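3,4-dihydroxy-2-butanone 4-phosphate synthase (Candida albicans, PDB 1TKS) catalyses the conversion of D-ribulose 5-phosphate to formate and 3,4-dihydroxy-2-butanone 4-phosphate, a step of riboflavin biosynthesis. Local coordinates at residues B[6-11]-B[195-200]; B[59-64]-B[162-167]; B[132-137]-B[144-149]. All blocks are in the same frame, centred on the assembly; numbering follows the deposited sequence.

How the interactions relate
Interaction 1 packs the first turns of the helices nearest the two chain ends, whereas interactions 2 and 3 lie further inside, their centres about 8 Å apart. Strands 59-63 and 129-134 are neighbours in one parallel sheet, where L62 N lies 2.7 Å from L132 O. Interaction 2 ties strand 59-63 to the edge of the four-stranded sheet, and interaction 3 lays helix 145-155 against strand 129-134. Interactions 1 and 3 touch through I195, whose CD1 comes 3.4 Å from H145 CD2. The probable ribulose 5-phosphate site includes G144, H145 and T146 of interaction 3; I164 of interaction 2 is about 4 Å from H145, between side chains.

Interaction 1: residues B[6-11]-B[195-200]; sequences TPIEEA and INQLVE
The carbonyl oxygen of P7, the residue just before the I8 that meets L198, is gripped twice at the start of helix 8-16: A11 N donates to P7 O at 3.0 Å, and E10 N adds a weak bond. P7 holds the N-cap position, and proline suits it because the first residues of a helix need no N-H for bonds within the helix. Directly after it comes I8, which carries the apolar part of the contact. The CA-CB bond of I8 aims at helix 195-203, and CG1 lies beside its own backbone N (chi1 -77°). I8 CG1 thereby meets L198 CD1 at 3.9 Å, while I8 CG2 rests on L198 CD1 at 4.1 Å, so that both branches face the same methyl from one side. The side chains of I8 and L198 cross at about a right angle. Helix 195-203 follows directly from strand 191-194, an outermost strand of a mixed four-stranded sheet; A11 touches L21 and I193 of that sheet, I195 touches V23, and T6 is joined to I192 by a backbone hydrogen bond. Leucine fits position 198 because its long branched end bridges two apolar neighbourhoods, touching I8 on one helix and L152 and L155 on helix 145-155. Q197 runs past I8 in the opposite direction as an extended chain and brings its carboxamide to T6 O. The model places Q197 OE1 2.9 Å from T6 O, but the amide is probably turned over, and its close approach to the end of I8 is also doubtful. Further along, E9 OE1 is hydrogen-bonded to Y201 OH, a polar link between the helices beside the apolar one.

Interaction 2: residues B[59-64]-B[162-167]; sequences CVPLSE and GVICEL
With chi1 at 71°, I164 places CG1 between its backbone N and carbonyl carbon, within 4.1 Å of C59 CB, and leaves CG2 to meet P61 CG at 4.1 Å. The branched isoleucine thus covers two residues of strand 59-63 on one face. On the other face V60 and V163 meet through their CG2 methyls. Between the two faces, C59 and I164 form an antiparallel hydrogen-bonded pair: C59 N donates to I164 O at 3.1 Å, and I164 N to C59 O at 2.9 Å, the latter tilted 21° from the carbonyl plane. Two residues on, G162 N gives P61 O a bond of 3.0 Å that lies in the carbonyl plane. The return bond is missing because proline has no N-H; G162 O instead receives a CA-H contact from V60 CA at 3.3 Å. Glycine suits this place because, without a side chain, its backbone can lie close to the proline ring, P61 CD being 3.1 Å from G162 O. The pairing links the edge strand 162-166 of the four-stranded sheet to the two-stranded parallel sheet, close to H145 and T146 of the probable substrate site. Its chemistry implies a short bridge of three backbone bonds, in which proline, with no N-H, leaves the pairing at P61 one bond short.

Interaction 3: residues B[132-137]-B[144-149]; sequences LRAVPG and GHTEAA
The tight part of this contact is the buried wedge of T146 against strand 129-134. T146 CG2 lies 3.8 Å from A134 CB, and it also touches L132 CB. The hydroxyl branch meets the same leucine nearer its end: OG1 lies beside its own backbone N (chi1 -65°) and passes L132 CD1 at 3.3 Å, a van der Waals approach. Threonine suits the place because its methyl packs on the strand while its hydroxyl belongs to a residue of the probable substrate site. A small alanine lets the helix come close, while leucine passes T146 at an oblique angle; the short strand and helix axes approach to 7.6 Å and cross at -74°. Towards the partly exposed V135 the contact becomes polar. The chain of E147 bends at chi2 (67°), folding its carboxylate back to the strand end, where V135 N donates to E147 OE2 at 3.0 Å in a nearly straight bond that uses the lone pair anti to the other oxygen. V135 CG2 packs over E147 CG, 3.8 Å away. On this looser, water-lined side a water lies 2.7 Å from both E147 OE2 and R133 O and can bridge them, although it has more acceptors in reach than protons to give. E147 OE1 turns instead to R142 in a salt bridge, which helps fix the carboxylate's rotation; G144, lacking a side chain, leaves room for OE1. R142 is itself a probable substrate residue, so E147 probably helps position it from the second shell. Beyond, H145 is hydrogen-bonded to D34 and D25. A glycine N-cap followed by histidine and threonine, with arginines just before it, forms part of the probable ribulose 5-phosphate site of the DHBP synthase family, in which H145 probably also binds magnesium.

Interaction 1: residues B[6-11]-B[195-200]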
# COMPACT_ATOMS: atom_id res chain seq x y z
N THR B 6 25.61 -5.09 10.02
CA THR B 6 25.66 -5.27 11.46
C THR B 6 25.63 -6.75 11.85
O THR B 6 24.88 -7.53 11.27
CB THR B 6 24.45 -4.56 12.13
OG1 THR B 6 24.56 -3.15 11.95
CG2 THR B 6 24.38 -4.88 13.61
N PRO B 7 26.47 -7.15 12.82
CA PRO B 7 26.50 -8.55 13.25
C PRO B 7 25.10 -8.96 13.72
O PRO B 7 24.42 -8.18 14.39
CB PRO B 7 27.50 -8.53 14.40
CG PRO B 7 28.44 -7.44 14.01
CD PRO B 7 27.51 -6.37 13.51
N ILE B 8 24.68 -10.17 13.40
CA ILE B 8 23.35 -10.65 13.76
C ILE B 8 22.95 -10.45 15.22
O ILE B 8 21.84 -9.99 15.50
CB ILE B 8 23.15 -12.15 13.41
CG1 ILE B 8 22.90 -12.31 11.91
CG2 ILE B 8 21.95 -12.70 14.16
CD1 ILE B 8 23.93 -11.71 11.05
N GLU B 9 23.83 -10.80 16.16
CA GLU B 9 23.46 -10.67 17.56
C GLU B 9 23.19 -9.22 17.97
O GLU B 9 22.28 -8.97 18.76
CB GLU B 9 24.53 -11.33 18.45
CG GLU B 9 24.59 -12.85 18.18
CD GLU B 9 25.32 -13.66 19.24
OE1 GLU B 9 25.25 -14.91 19.16
OE2 GLU B 9 25.97 -13.08 20.14
N GLU B 10 23.94 -8.28 17.42
CA GLU B 10 23.72 -6.87 17.74
C GLU B 10 22.41 -6.42 17.08
O GLU B 10 21.64 -5.66 17.66
CB GLU B 10 24.88 -6.00 17.25
CG GLU B 10 26.27 -6.36 17.80
CD GLU B 10 26.37 -6.33 19.32
OE1 GLU B 10 25.49 -5.74 19.98
OE2 GLU B 10 27.35 -6.89 19.86
N ALA B 11 22.16 -6.91 15.87
CA ALA B 11 20.94 -6.55 15.16
C ALA B 11 19.70 -7.09 15.87
O ALA B 11 18.66 -6.43 15.90
CB ALA B 11 20.99 -7.07 13.72
N ILE B 195 19.98 -11.46 4.41
CA ILE B 195 19.48 -12.80 4.67
C ILE B 195 20.54 -13.88 4.64
O ILE B 195 20.50 -14.81 5.45
CB ILE B 195 18.35 -13.16 3.69
CG1 ILE B 195 17.18 -12.21 3.91
CG2 ILE B 195 17.92 -14.61 3.88
CD1 ILE B 195 16.05 -12.37 2.91
N ASN B 196 21.49 -13.77 3.72
CA ASN B 196 22.56 -14.75 3.63
C ASN B 196 23.29 -14.77 4.97
O ASN B 196 23.62 -15.82 5.51
CB ASN B 196 23.53 -14.37 2.52
CG ASN B 196 23.44 -15.29 1.33
OD1 ASN B 196 22.43 -15.34 0.64
ND2 ASN B 196 24.50 -16.06 1.10
N GLN B 197 23.54 -13.57 5.48
CA GLN B 197 24.22 -13.38 6.75
C GLN B 197 23.42 -14.03 7.88
O GLN B 197 23.98 -14.66 8.78
CB GLN B 197 24.38 -11.88 7.00
CG GLN B 197 25.23 -11.52 8.19
CD GLN B 197 25.03 -10.08 8.62
OE1 GLN B 197 25.77 -9.56 9.46
NE2 GLN B 197 24.02 -9.42 8.05
N LEU B 198 22.09 -13.90 7.81
CA LEU B 198 21.21 -14.46 8.83
C LEU B 198 21.13 -15.99 8.73
O LEU B 198 21.09 -16.67 9.76
CB LEU B 198 19.82 -13.84 8.69
CG LEU B 198 18.80 -14.16 9.79
CD1 LEU B 198 19.39 -13.80 11.15
CD2 LEU B 198 17.52 -13.38 9.53
N VAL B 199 21.10 -16.52 7.51
CA VAL B 199 21.03 -17.96 7.32
C VAL B 199 22.29 -18.62 7.86
O VAL B 199 22.23 -19.68 8.48
CB VAL B 199 20.87 -18.32 5.82
CG1 VAL B 199 21.04 -19.83 5.62
CG2 VAL B 199 19.50 -17.89 5.33
N GLU B 200 23.44 -17.98 7.65
CA GLU B 200 24.69 -18.52 8.14
C GLU B 200 24.64 -18.60 9.66
O GLU B 200 25.10 -19.57 10.26
CB GLU B 200 25.87 -17.64 7.70
CG GLU B 200 26.22 -17.77 6.23
CD GLU B 200 27.39 -16.89 5.83
OE1 GLU B 200 28.38 -16.84 6.60
OE2 GLU B 200 27.33 -16.26 4.76

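Interaction 2: residues B[59-64]-B[162-167]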
# COMPACT_ATOMS: atom_id res chain seq x y z
N CYS B 59 3.08 -4.89 4.61
CA CYS B 59 2.76 -6.29 4.84
C CYS B 59 3.15 -6.77 6.23
O CYS B 59 4.08 -6.24 6.85
CB CYS B 59 3.44 -7.16 3.78
SG CYS B 59 2.92 -6.79 2.09
N VAL B 60 2.43 -7.77 6.72
CA VAL B 60 2.69 -8.32 8.04
C VAL B 60 2.95 -9.82 7.98
O VAL B 60 2.02 -10.63 7.98
CB VAL B 60 1.52 -8.02 9.00
CG1 VAL B 60 1.76 -8.69 10.35
CG2 VAL B 60 1.36 -6.51 9.18
N PRO B 61 4.23 -10.21 7.90
CA PRO B 61 4.59 -11.63 7.86
C PRO B 61 4.15 -12.33 9.14
O PRO B 61 4.39 -11.83 10.24
CB PRO B 61 6.11 -11.59 7.72
CG PRO B 61 6.32 -10.38 6.88
CD PRO B 61 5.38 -9.37 7.52
N LEU B 62 3.50 -13.48 8.99
CA LEU B 62 3.03 -14.29 10.11
C LEU B 62 3.33 -15.73 9.75
O LEU B 62 3.49 -16.06 8.57
CB LEU B 62 1.52 -14.15 10.28
CG LEU B 62 0.96 -12.75 10.54
CD1 LEU B 62 -0.56 -12.79 10.43
CD2 LEU B 62 1.39 -12.28 11.92
N SER B 63 3.43 -16.61 10.74
CA SER B 63 3.68 -18.00 10.42
C SER B 63 2.38 -18.57 9.88
O SER B 63 1.30 -18.05 10.17
CB SER B 63 4.10 -18.78 11.67
OG SER B 63 3.05 -18.77 12.63
N GLU B 64 2.47 -19.62 9.07
CA GLU B 64 1.27 -20.25 8.53
C GLU B 64 0.36 -20.69 9.67
O GLU B 64 -0.86 -20.57 9.59
CB GLU B 64 1.64 -21.45 7.65
CG GLU B 64 2.01 -21.07 6.22
CD GLU B 64 2.51 -22.25 5.40
OE1 GLU B 64 2.11 -23.40 5.69
OE2 GLU B 64 3.28 -22.03 4.44
N GLY B 162 6.06 -10.13 12.01
CA GLY B 162 6.84 -8.94 11.70
C GLY B 162 6.06 -8.03 10.78
O GLY B 162 4.91 -8.33 10.43
N VAL B 163 6.65 -6.91 10.39
CA VAL B 163 6.00 -5.98 9.48
C VAL B 163 7.09 -5.48 8.55
O VAL B 163 8.21 -5.20 8.99
CB VAL B 163 5.32 -4.81 10.26
CG1 VAL B 163 6.33 -4.10 11.15
CG2 VAL B 163 4.68 -3.83 9.28
N ILE B 164 6.79 -5.39 7.25
CA ILE B 164 7.80 -4.99 6.27
C ILE B 164 7.27 -4.12 5.14
O ILE B 164 6.07 -4.07 4.88
CB ILE B 164 8.46 -6.25 5.62
CG1 ILE B 164 7.47 -6.96 4.69
CG2 ILE B 164 8.90 -7.24 6.70
CD1 ILE B 164 8.09 -8.12 3.89
N CYS B 165 8.19 -3.44 4.46
CA CYS B 165 7.84 -2.61 3.31
C CYS B 165 9.12 -2.14 2.63
O CYS B 165 10.14 -1.94 3.29
CB CYS B 165 6.98 -1.41 3.72
SG CYS B 165 5.92 -0.84 2.34
N GLU B 166 9.05 -1.97 1.31
CA GLU B 166 10.20 -1.58 0.49
C GLU B 166 10.62 -0.12 0.58
O GLU B 166 9.79 0.78 0.41
CB GLU B 166 9.91 -1.88 -0.99
CG GLU B 166 9.45 -3.30 -1.30
CD GLU B 166 7.95 -3.49 -1.12
OE1 GLU B 166 7.44 -4.55 -1.53
OE2 GLU B 166 7.28 -2.60 -0.56
N LEU B 167 11.90 0.13 0.82
CA LEU B 167 12.40 1.50 0.88
C LEU B 167 12.39 2.11 -0.51
O LEU B 167 12.80 1.47 -1.48
CB LEU B 167 13.83 1.52 1.44
CG LEU B 167 13.96 1.47 2.96
CD1 LEU B 167 15.37 1.07 3.33
CD2 LEU B 167 13.59 2.82 3.56

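Interaction 3: residues B[132-137]-B[144-149]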
# COMPACT_ATOMS: atom_id res chain seq x y z
N LEU B 132 1.13 -11.84 5.48
CA LEU B 132 1.86 -12.74 4.60
C LEU B 132 2.14 -14.03 5.36
O LEU B 132 2.45 -14.00 6.55
CB LEU B 132 3.19 -12.12 4.18
CG LEU B 132 3.13 -10.77 3.48
CD1 LEU B 132 4.51 -10.41 2.95
CD2 LEU B 132 2.12 -10.81 2.35
N ARG B 133 2.03 -15.17 4.68
CA ARG B 133 2.25 -16.46 5.32
C ARG B 133 3.67 -17.00 5.13
O ARG B 133 4.06 -17.37 4.03
CB ARG B 133 1.25 -17.49 4.79
CG ARG B 133 -0.20 -17.17 5.13
CD ARG B 133 -1.13 -18.27 4.65
NE ARG B 133 -0.90 -19.50 5.40
CZ ARG B 133 -1.65 -20.59 5.30
NH1 ARG B 133 -2.69 -20.62 4.48
NH2 ARG B 133 -1.36 -21.66 6.03
N ALA B 134 4.43 -17.04 6.22
CA ALA B 134 5.80 -17.55 6.17
C ALA B 134 5.76 -19.08 6.25
O ALA B 134 5.08 -19.65 7.10
CB ALA B 134 6.61 -16.99 7.34
N VAL B 135 6.51 -19.74 5.37
CA VAL B 135 6.52 -21.20 5.35
C VAL B 135 7.23 -21.81 6.56
O VAL B 135 8.13 -21.20 7.13
CB VAL B 135 7.20 -21.75 4.06
CG1 VAL B 135 6.48 -21.21 2.83
CG2 VAL B 135 8.68 -21.37 4.02
N PRO B 136 6.80 -23.01 6.97
CA PRO B 136 7.42 -23.69 8.11
C PRO B 136 8.90 -23.89 7.81
O PRO B 136 9.26 -24.28 6.70
CB PRO B 136 6.66 -25.01 8.18
CG PRO B 136 5.31 -24.64 7.69
CD PRO B 136 5.62 -23.75 6.50
N GLY B 137 9.75 -23.65 8.80
CA GLY B 137 11.18 -23.80 8.58
C GLY B 137 11.80 -22.45 8.30
O GLY B 137 13.02 -22.30 8.34
N GLY B 144 12.84 -15.92 1.71
CA GLY B 144 12.06 -14.74 1.40
C GLY B 144 12.10 -13.73 2.53
O GLY B 144 12.45 -14.06 3.66
N HIS B 145 11.74 -12.48 2.23
CA HIS B 145 11.75 -11.47 3.28
C HIS B 145 10.64 -11.76 4.29
O HIS B 145 10.70 -11.32 5.43
CB HIS B 145 11.59 -10.07 2.68
CG HIS B 145 12.75 -9.65 1.84
ND1 HIS B 145 12.95 -8.34 1.45
CD2 HIS B 145 13.78 -10.36 1.32
CE1 HIS B 145 14.05 -8.27 0.72
NE2 HIS B 145 14.58 -9.47 0.63
N THR B 146 9.62 -12.50 3.85
CA THR B 146 8.52 -12.88 4.73
C THR B 146 9.08 -13.80 5.80
O THR B 146 8.88 -13.58 6.99
CB THR B 146 7.41 -13.62 3.95
OG1 THR B 146 6.83 -12.73 3.00
CG2 THR B 146 6.33 -14.10 4.91
N GLU B 147 9.81 -14.82 5.36
CA GLU B 147 10.42 -15.76 6.29
C GLU B 147 11.44 -15.04 7.16
O GLU B 147 11.56 -15.33 8.35
CB GLU B 147 11.11 -16.90 5.54
CG GLU B 147 10.19 -17.96 4.94
CD GLU B 147 9.32 -17.42 3.81
OE1 GLU B 147 9.82 -16.62 3.00
OE2 GLU B 147 8.14 -17.83 3.73
N ALA B 148 12.16 -14.08 6.59
CA ALA B 148 13.16 -13.35 7.35
C ALA B 148 12.52 -12.59 8.52
O ALA B 148 13.04 -12.62 9.64
CB ALA B 148 13.90 -12.38 6.45
N ALA B 149 11.40 -11.93 8.26
CA ALA B 149 10.71 -11.17 9.31
C ALA B 149 10.29 -12.08 10.47
O ALA B 149 10.55 -11.76 11.63
CB ALA B 149 9.48 -10.46 8.73
O HOH W 1 6.05 -17.18 2.18